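Local coordinates for acyl-CoA dehydrogenase domain protein Tcur3483 (Thermomonospora curvata, PDB 6WY9), which binds FAD and probably oxidises CH-CH groups of its substrates, as do other members of the acyl-CoA dehydrogenase family, at residues Thr118-Tyr131 and Glu242-Thr256. Residues are numbered along the deposited sequence; the frame is centred on the assembly and turned at random.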
ATOM      1  N   THR A 118      14.302 -25.103 -24.117  1.00 78.28           N
ATOM      2  CA  THR A 118      15.462 -24.368 -24.591  1.00 81.27           C
ATOM      3  C   THR A 118      16.384 -25.280 -25.399  1.00 80.08           C
ATOM      4  O   THR A 118      16.971 -24.840 -26.401  1.00 81.80           O
ATOM      5  CB  THR A 118      16.192 -23.716 -23.409  1.00 83.28           C
ATOM      6  OG1 THR A 118      16.593 -24.728 -22.485  1.00 84.45           O
ATOM      7  CG2 THR A 118      15.276 -22.708 -22.675  1.00 82.22           C
ATOM      8  N   LEU A 119      16.489 -26.561 -25.018  1.00 76.46           N
ATOM      9  CA  LEU A 119      17.241 -27.512 -25.839  1.00 75.93           C
ATOM     10  C   LEU A 119      16.596 -27.707 -27.201  1.00 80.53           C
ATOM     11  O   LEU A 119      17.294 -27.847 -28.216  1.00 82.29           O
ATOM     12  CB  LEU A 119      17.364 -28.866 -25.142  1.00 73.12           C
ATOM     13  CG  LEU A 119      18.383 -28.989 -24.015  1.00 69.46           C
ATOM     14  CD1 LEU A 119      18.217 -30.326 -23.283  1.00 69.38           C
ATOM     15  CD2 LEU A 119      19.795 -28.848 -24.586  1.00 70.06           C
ATOM     16  N   MET A 120      15.265 -27.780 -27.248  1.00 83.00           N
ATOM     17  CA  MET A 120      14.621 -27.985 -28.542  1.00 87.71           C
ATOM     18  C   MET A 120      14.966 -26.850 -29.500  1.00 88.72           C
ATOM     19  O   MET A 120      14.972 -27.038 -30.720  1.00 92.55           O
ATOM     20  CB  MET A 120      13.098 -28.125 -28.377  1.00 88.51           C
ATOM     21  CG  MET A 120      12.657 -29.183 -27.362  1.00 86.99           C
ATOM     22  SD  MET A 120      10.860 -29.279 -27.079  1.00 88.69           S
ATOM     23  CE  MET A 120      10.407 -27.544 -27.057  1.00 85.72           C
ATOM     24  N   LYS A 121      15.281 -25.678 -28.957  1.00 85.87           N
ATOM     25  CA  LYS A 121      15.569 -24.492 -29.747  1.00 86.80           C
ATOM     26  C   LYS A 121      17.052 -24.372 -30.100  1.00 87.50           C
ATOM     27  O   LYS A 121      17.405 -24.178 -31.268  1.00 90.19           O
ATOM     28  CB  LYS A 121      15.094 -23.262 -28.977  1.00 83.29           C
ATOM     29  CG  LYS A 121      15.182 -21.954 -29.741  1.00 84.83           C
ATOM     30  CD  LYS A 121      14.776 -20.780 -28.832  1.00 82.56           C
ATOM     31  CE  LYS A 121      14.741 -19.471 -29.613  1.00 85.13           C
ATOM     32  NZ  LYS A 121      13.802 -19.586 -30.743  1.00 90.07           N
ATOM     33  N   TYR A 122      17.931 -24.510 -29.107  1.00 85.42           N
ATOM     34  CA  TYR A 122      19.352 -24.238 -29.273  1.00 85.81           C
ATOM     35  C   TYR A 122      20.225 -25.486 -29.240  1.00 84.81           C
ATOM     36  O   TYR A 122      21.449 -25.369 -29.328  1.00 86.41           O
ATOM     37  CB  TYR A 122      19.819 -23.253 -28.187  1.00 83.80           C
ATOM     38  CG  TYR A 122      19.169 -21.893 -28.293  1.00 86.56           C
ATOM     39  CD1 TYR A 122      19.447 -21.058 -29.367  1.00 90.57           C
ATOM     40  CD2 TYR A 122      18.266 -21.446 -27.330  1.00 86.50           C
ATOM     41  CE1 TYR A 122      18.863 -19.816 -29.479  1.00 92.60           C
ATOM     42  CE2 TYR A 122      17.671 -20.197 -27.431  1.00 88.47           C
ATOM     43  CZ  TYR A 122      17.982 -19.388 -28.512  1.00 92.38           C
ATOM     44  OH  TYR A 122      17.407 -18.148 -28.648  1.00 95.33           O
ATOM     45  N   GLY A 123      19.648 -26.670 -29.107  1.00 82.72           N
ATOM     46  CA  GLY A 123      20.452 -27.867 -28.988  1.00 80.87           C
ATOM     47  C   GLY A 123      20.882 -28.402 -30.339  1.00 83.73           C
ATOM     48  O   GLY A 123      20.224 -28.194 -31.353  1.00 86.66           O
ATOM     49  N   THR A 124      22.010 -29.107 -30.355  1.00 83.90           N
ATOM     50  CA  THR A 124      22.335 -29.863 -31.551  1.00 88.58           C
ATOM     51  C   THR A 124      21.369 -31.030 -31.680  1.00 91.34           C
ATOM     52  O   THR A 124      20.765 -31.474 -30.699  1.00 91.02           O
ATOM     53  CB  THR A 124      23.765 -30.397 -31.513  1.00 88.82           C
ATOM     54  OG1 THR A 124      23.906 -31.289 -30.396  1.00 88.07           O
ATOM     55  CG2 THR A 124      24.745 -29.256 -31.372  1.00 85.76           C
ATOM     56  N   GLU A 125      21.219 -31.531 -32.913  1.00 92.97           N
ATOM     57  CA  GLU A 125      20.472 -32.769 -33.083  1.00 94.07           C
ATOM     58  C   GLU A 125      21.005 -33.834 -32.130  1.00 93.06           C
ATOM     59  O   GLU A 125      20.234 -34.567 -31.499  1.00 90.62           O
ATOM     60  CB  GLU A 125      20.542 -33.240 -34.545  1.00 97.97           C
ATOM     61  CG  GLU A 125      19.779 -32.341 -35.533  1.00101.62           C
ATOM     62  CD  GLU A 125      18.345 -32.037 -35.089  1.00102.03           C
ATOM     63  OE1 GLU A 125      18.052 -30.877 -34.714  1.00100.23           O
ATOM     64  OE2 GLU A 125      17.504 -32.962 -35.111  1.00104.88           O
ATOM     65  N   GLU A 126      22.328 -33.897 -31.980  1.00 93.90           N
ATOM     66  CA  GLU A 126      22.940 -34.821 -31.032  1.00 94.85           C
ATOM     67  C   GLU A 126      22.496 -34.532 -29.596  1.00 90.44           C
ATOM     68  O   GLU A 126      22.149 -35.452 -28.845  1.00 91.52           O
ATOM     69  CB  GLU A 126      24.458 -34.734 -31.156  1.00 98.21           C
ATOM     70  CG  GLU A 126      24.970 -34.757 -32.602  1.00104.72           C
ATOM     71  CD  GLU A 126      24.830 -33.413 -33.337  1.00106.49           C
ATOM     72  OE1 GLU A 126      23.960 -33.300 -34.226  1.00109.63           O
ATOM     73  OE2 GLU A 126      25.601 -32.473 -33.042  1.00104.89           O
ATOM     74  N   GLN A 127      22.537 -33.265 -29.178  1.00 84.36           N
ATOM     75  CA  GLN A 127      22.169 -32.971 -27.799  1.00 80.58           C
ATOM     76  C   GLN A 127      20.735 -33.397 -27.521  1.00 79.40           C
ATOM     77  O   GLN A 127      20.437 -33.959 -26.459  1.00 77.40           O
ATOM     78  CB  GLN A 127      22.359 -31.489 -27.501  1.00 78.65           C
ATOM     79  CG  GLN A 127      23.796 -31.094 -27.277  1.00 80.62           C
ATOM     80  CD  GLN A 127      24.010 -29.604 -27.446  1.00 82.29           C
ATOM     81  OE1 GLN A 127      23.196 -28.920 -28.070  1.00 85.73           O
ATOM     82  NE2 GLN A 127      25.114 -29.090 -26.901  1.00 79.73           N
ATOM     83  N   LYS A 128      19.835 -33.134 -28.472  1.00 82.46           N
ATOM     84  CA  LYS A 128      18.432 -33.471 -28.280  1.00 84.33           C
ATOM     85  C   LYS A 128      18.266 -34.966 -28.093  1.00 87.32           C
ATOM     86  O   LYS A 128      17.489 -35.416 -27.242  1.00 86.40           O
ATOM     87  CB  LYS A 128      17.611 -32.980 -29.472  1.00 87.97           C
ATOM     88  CG  LYS A 128      17.572 -31.465 -29.622  1.00 86.15           C
ATOM     89  CD  LYS A 128      17.029 -31.074 -30.997  1.00 90.31           C
ATOM     90  CE  LYS A 128      16.964 -29.555 -31.116  1.00 88.89           C
ATOM     91  NZ  LYS A 128      16.545 -29.114 -32.468  1.00 93.02           N
ATOM     92  N   LYS A 129      19.021 -35.754 -28.857  1.00 90.27           N
ATOM     93  CA  LYS A 129      18.859 -37.198 -28.793  1.00 92.97           C
ATOM     94  C   LYS A 129      19.337 -37.758 -27.456  1.00 90.96           C
ATOM     95  O   LYS A 129      18.739 -38.706 -26.930  1.00 91.94           O
ATOM     96  CB  LYS A 129      19.596 -37.858 -29.964  1.00 96.69           C
ATOM     97  CG  LYS A 129      19.174 -37.358 -31.356  1.00100.32           C
ATOM     98  CD  LYS A 129      17.701 -37.624 -31.696  1.00104.15           C
ATOM     99  CE  LYS A 129      16.822 -36.392 -31.399  1.00102.57           C
ATOM    100  NZ  LYS A 129      15.346 -36.651 -31.467  1.00104.79           N
ATOM    101  N   LYS A 130      20.387 -37.176 -26.881  1.00 87.72           N
ATOM    102  CA  LYS A 130      20.912 -37.683 -25.618  1.00 85.73           C
ATOM    103  C   LYS A 130      19.998 -37.368 -24.436  1.00 82.38           C
ATOM    104  O   LYS A 130      19.913 -38.172 -23.499  1.00 80.63           O
ATOM    105  CB  LYS A 130      22.312 -37.101 -25.385  1.00 83.41           C
ATOM    106  CG  LYS A 130      22.946 -37.338 -24.013  1.00 80.68           C
ATOM    107  CD  LYS A 130      24.483 -37.131 -24.108  1.00 81.47           C
ATOM    108  CE  LYS A 130      25.173 -36.842 -22.761  1.00 79.60           C
ATOM    109  NZ  LYS A 130      25.174 -37.978 -21.785  1.00 81.24           N
ATOM    110  N   TYR A 131      19.325 -36.212 -24.448  1.00 81.17           N
ATOM    111  CA  TYR A 131      18.654 -35.679 -23.263  1.00 78.69           C
ATOM    112  C   TYR A 131      17.136 -35.729 -23.348  1.00 80.22           C
ATOM    113  O   TYR A 131      16.487 -36.122 -22.378  1.00 80.26           O
ATOM    114  CB  TYR A 131      19.103 -34.227 -22.976  1.00 75.99           C
ATOM    115  CG  TYR A 131      20.568 -34.141 -22.598  1.00 75.48           C
ATOM    116  CD1 TYR A 131      21.015 -34.566 -21.351  1.00 73.48           C
ATOM    117  CD2 TYR A 131      21.513 -33.691 -23.515  1.00 77.97           C
ATOM    118  CE1 TYR A 131      22.359 -34.530 -21.024  1.00 73.69           C
ATOM    119  CE2 TYR A 131      22.865 -33.649 -23.197  1.00 78.22           C
ATOM    120  CZ  TYR A 131      23.279 -34.067 -21.954  1.00 76.88           C
ATOM    121  OH  TYR A 131      24.614 -34.028 -21.658  1.00 78.28           O
ATOM    122  N   GLU A 242      29.290 -30.837 -24.922  1.00 75.50           N
ATOM    123  CA  GLU A 242      28.280 -30.582 -23.898  1.00 74.25           C
ATOM    124  C   GLU A 242      27.991 -29.084 -23.682  1.00 72.60           C
ATOM    125  O   GLU A 242      27.266 -28.733 -22.747  1.00 69.73           O
ATOM    126  CB  GLU A 242      28.709 -31.229 -22.577  1.00 74.53           C
ATOM    127  CG  GLU A 242      28.747 -32.738 -22.621  1.00 79.12           C
ATOM    128  CD  GLU A 242      27.372 -33.335 -22.840  1.00 81.30           C
ATOM    129  OE1 GLU A 242      27.197 -34.190 -23.732  1.00 85.76           O
ATOM    130  OE2 GLU A 242      26.453 -32.929 -22.110  1.00 80.28           O
ATOM    131  N   VAL A 243      28.529 -28.205 -24.520  1.00 74.05           N
ATOM    132  CA  VAL A 243      28.134 -26.800 -24.533  1.00 72.48           C
ATOM    133  C   VAL A 243      26.846 -26.664 -25.332  1.00 73.02           C
ATOM    134  O   VAL A 243      26.766 -27.119 -26.478  1.00 75.88           O
ATOM    135  CB  VAL A 243      29.244 -25.932 -25.153  1.00 74.64           C
ATOM    136  CG1 VAL A 243      28.741 -24.488 -25.360  1.00 73.28           C
ATOM    137  CG2 VAL A 243      30.500 -25.973 -24.292  1.00 74.03           C
ATOM    138  N   VAL A 244      25.844 -26.031 -24.757  1.00 70.42           N
ATOM    139  CA  VAL A 244      24.591 -25.830 -25.472  1.00 71.14           C
ATOM    140  C   VAL A 244      24.653 -24.487 -26.184  1.00 71.60           C
ATOM    141  O   VAL A 244      24.963 -23.468 -25.568  1.00 69.66           O
ATOM    142  CB  VAL A 244      23.387 -25.892 -24.517  1.00 68.36           C
ATOM    143  CG1 VAL A 244      22.100 -26.007 -25.317  1.00 69.60           C
ATOM    144  CG2 VAL A 244      23.535 -27.047 -23.552  1.00 67.65           C
ATOM    145  N   GLY A 245      24.310 -24.464 -27.467  1.00 75.08           N
ATOM    146  CA  GLY A 245      24.376 -23.208 -28.185  1.00 76.95           C
ATOM    147  C   GLY A 245      25.809 -22.961 -28.631  1.00 80.15           C
ATOM    148  O   GLY A 245      26.599 -23.892 -28.762  1.00 80.15           O
ATOM    149  N   GLU A 246      26.148 -21.690 -28.833  1.00 83.07           N
ATOM    150  CA  GLU A 246      27.493 -21.295 -29.221  1.00 86.66           C
ATOM    151  C   GLU A 246      28.314 -20.890 -28.004  1.00 79.75           C
ATOM    152  O   GLU A 246      27.788 -20.350 -27.025  1.00 75.79           O
ATOM    153  CB  GLU A 246      27.452 -20.144 -30.227  1.00 95.07           C
ATOM    154  CG  GLU A 246      27.263 -20.617 -31.640  1.00104.64           C
ATOM    155  CD  GLU A 246      26.463 -19.647 -32.472  1.00110.91           C
ATOM    156  OE1 GLU A 246      26.301 -18.487 -32.027  1.00110.46           O
ATOM    157  OE2 GLU A 246      25.992 -20.053 -33.561  1.00115.99           O
ATOM    158  N   ILE A 247      29.621 -21.160 -28.074  1.00 76.91           N
ATOM    159  CA  ILE A 247      30.515 -20.764 -26.996  1.00 72.62           C
ATOM    160  C   ILE A 247      30.514 -19.246 -26.900  1.00 72.72           C
ATOM    161  O   ILE A 247      30.563 -18.535 -27.914  1.00 74.99           O
ATOM    162  CB  ILE A 247      31.922 -21.352 -27.220  1.00 72.21           C
ATOM    163  CG1 ILE A 247      31.878 -22.876 -27.044  1.00 72.18           C
ATOM    164  CG2 ILE A 247      32.954 -20.742 -26.259  1.00 69.12           C
ATOM    165  CD1 ILE A 247      33.116 -23.597 -27.561  1.00 75.58           C
ATOM    166  N   ASN A 248      30.407 -18.743 -25.672  1.00 70.84           N
ATOM    167  CA  ASN A 248      30.278 -17.331 -25.339  1.00 70.22           C
ATOM    168  C   ASN A 248      28.915 -16.754 -25.704  1.00 70.08           C
ATOM    169  O   ASN A 248      28.701 -15.546 -25.487  1.00 69.90           O
ATOM    170  CB  ASN A 248      31.376 -16.490 -25.989  1.00 73.54           C
ATOM    171  CG  ASN A 248      32.746 -16.904 -25.528  1.00 74.06           C
ATOM    172  OD1 ASN A 248      32.927 -17.274 -24.366  1.00 72.49           O
ATOM    173  ND2 ASN A 248      33.714 -16.864 -26.427  1.00 76.26           N
ATOM    174  N   GLY A 249      27.989 -17.564 -26.236  1.00 69.42           N
ATOM    175  CA  GLY A 249      26.641 -17.136 -26.569  1.00 68.54           C
ATOM    176  C   GLY A 249      25.606 -17.585 -25.549  1.00 64.91           C
ATOM    177  O   GLY A 249      24.408 -17.654 -25.841  1.00 65.43           O
ATOM    178  N   GLY A 250      26.052 -17.854 -24.320  1.00 62.95           N
ATOM    179  CA  GLY A 250      25.186 -18.460 -23.330  1.00 61.56           C
ATOM    180  C   GLY A 250      24.116 -17.543 -22.774  1.00 63.48           C
ATOM    181  O   GLY A 250      23.166 -18.028 -22.152  1.00 62.48           O
ATOM    182  N   TRP A 251      24.239 -16.233 -22.978  1.00 65.65           N
ATOM    183  CA  TRP A 251      23.281 -15.347 -22.334  1.00 65.78           C
ATOM    184  C   TRP A 251      21.891 -15.504 -22.942  1.00 68.14           C
ATOM    185  O   TRP A 251      20.892 -15.494 -22.218  1.00 67.40           O
ATOM    186  CB  TRP A 251      23.753 -13.894 -22.394  1.00 65.85           C
ATOM    187  CG  TRP A 251      22.950 -13.016 -21.468  1.00 63.86           C
ATOM    188  CD1 TRP A 251      22.030 -12.081 -21.827  1.00 65.09           C
ATOM    189  CD2 TRP A 251      22.979 -13.023 -20.032  1.00 60.26           C
ATOM    190  NE1 TRP A 251      21.490 -11.493 -20.707  1.00 62.80           N
ATOM    191  CE2 TRP A 251      22.050 -12.056 -19.593  1.00 60.11           C
ATOM    192  CE3 TRP A 251      23.703 -13.754 -19.073  1.00 58.22           C
ATOM    193  CZ2 TRP A 251      21.817 -11.792 -18.227  1.00 56.81           C
ATOM    194  CZ3 TRP A 251      23.475 -13.496 -17.715  1.00 55.82           C
ATOM    195  CH2 TRP A 251      22.528 -12.526 -17.309  1.00 55.14           C
ATOM    196  N   LYS A 252      21.799 -15.685 -24.260  1.00 71.78           N
ATOM    197  CA  LYS A 252      20.480 -15.874 -24.848  1.00 75.45           C
ATOM    198  C   LYS A 252      19.822 -17.166 -24.369  1.00 68.81           C
ATOM    199  O   LYS A 252      18.596 -17.237 -24.311  1.00 68.09           O
ATOM    200  CB  LYS A 252      20.551 -15.837 -26.376  1.00 87.34           C
ATOM    201  CG  LYS A 252      20.619 -14.412 -26.941  1.00 96.91           C
ATOM    202  CD  LYS A 252      20.328 -13.326 -25.869  1.00100.72           C
ATOM    203  CE  LYS A 252      18.839 -13.238 -25.504  1.00104.44           C
ATOM    204  NZ  LYS A 252      18.540 -12.240 -24.426  1.00103.83           N
ATOM    205  N   LEU A 253      20.607 -18.197 -24.050  1.00 65.04           N
ATOM    206  CA  LEU A 253      20.025 -19.411 -23.493  1.00 64.05           C
ATOM    207  C   LEU A 253      19.519 -19.160 -22.088  1.00 64.49           C
ATOM    208  O   LEU A 253      18.426 -19.606 -21.720  1.00 64.24           O
ATOM    209  CB  LEU A 253      21.052 -20.538 -23.479  1.00 63.62           C
ATOM    210  CG  LEU A 253      21.316 -21.290 -24.786  1.00 67.27           C
ATOM    211  CD1 LEU A 253      21.541 -20.371 -25.993  1.00 69.73           C
ATOM    212  CD2 LEU A 253      22.520 -22.170 -24.570  1.00 68.23           C
ATOM    213  N   ILE A 254      20.321 -18.472 -21.274  1.00 63.74           N
ATOM    214  CA  ILE A 254      19.884 -18.167 -19.921  1.00 63.29           C
ATOM    215  C   ILE A 254      18.545 -17.442 -19.957  1.00 64.45           C
ATOM    216  O   ILE A 254      17.606 -17.800 -19.233  1.00 63.77           O
ATOM    217  CB  ILE A 254      20.961 -17.364 -19.174  1.00 61.51           C
ATOM    218  CG1 ILE A 254      22.157 -18.285 -18.903  1.00 59.88           C
ATOM    219  CG2 ILE A 254      20.360 -16.776 -17.888  1.00 60.40           C
ATOM    220  CD1 ILE A 254      23.427 -17.581 -18.433  1.00 58.70           C
ATOM    221  N   THR A 255      18.419 -16.438 -20.826  1.00 65.83           N
ATOM    222  CA  THR A 255      17.176 -15.675 -20.845  1.00 66.74           C
ATOM    223  C   THR A 255      16.012 -16.530 -21.342  1.00 68.07           C
ATOM    224  O   THR A 255      14.914 -16.486 -20.772  1.00 67.28           O
ATOM    225  CB  THR A 255      17.317 -14.427 -21.719  1.00 67.53           C
ATOM    226  OG1 THR A 255      17.267 -14.826 -23.074  1.00 72.04           O
ATOM    227  CG2 THR A 255      18.631 -13.736 -21.462  1.00 64.79           C
ATOM    228  N   THR A 256      16.233 -17.305 -22.405  1.00 69.72           N
ATOM    229  CA  THR A 256      15.186 -18.201 -22.884  1.00 70.49           C
ATOM    230  C   THR A 256      14.654 -19.080 -21.758  1.00 69.18           C
ATOM    231  O   THR A 256      13.437 -19.168 -21.555  1.00 68.83           O
ATOM    232  CB  THR A 256      15.706 -19.059 -24.026  1.00 72.17           C
ATOM    233  OG1 THR A 256      16.124 -18.200 -25.094  1.00 75.27           O
ATOM    234  CG2 THR A 256      14.612 -20.008 -24.516  1.00 73.09           C
TER
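Helices 118-122 and 250-256 run roughly antiparallel, axes 10.6 Å apart at 145°, while the turn at Gly123 passes Val244 and Gly245 and brings helix 125-131 beside Glu242. The Tyr122 ring reaches between the two helices: Leu253 CD1 sits over one ring face in a CH-pi contact, 3.8 Å from the centroid, and Lys121 CG covers the opposite face. Thr256 OG1 lies at the ring edge, 3.4 Å from Tyr122 CE2, and hydrogen-bonds back to Lys252 O. Beside the ring, methyl meets methyl tightly, Thr118 CG2 to Thr256 CG2 at 3.3 Å, and Leu119 CD2 packs crosswise on Val244 CG1. Gln127, its chain extended beyond CG (chi2 161°), gives NE2 to Val243 O at 2.6 Å; the oxygen lies in the amide plane, the donor above the carbonyl plane. NE2 also hydrogen-bonds to Ser241 O, while OE1 accepts from Thr124 N at 2.6 Å. With Thr124 OG1 accepting from Gln127 N, this makes a capping box, and both ends of the buried amide are engaged. The contact joins the N-terminal helical domain of the acyl-CoA dehydrogenase fold to the end of the middle beta domain and the first helix of the C-terminal domain, near FAD-binding Tyr146 and Ile144.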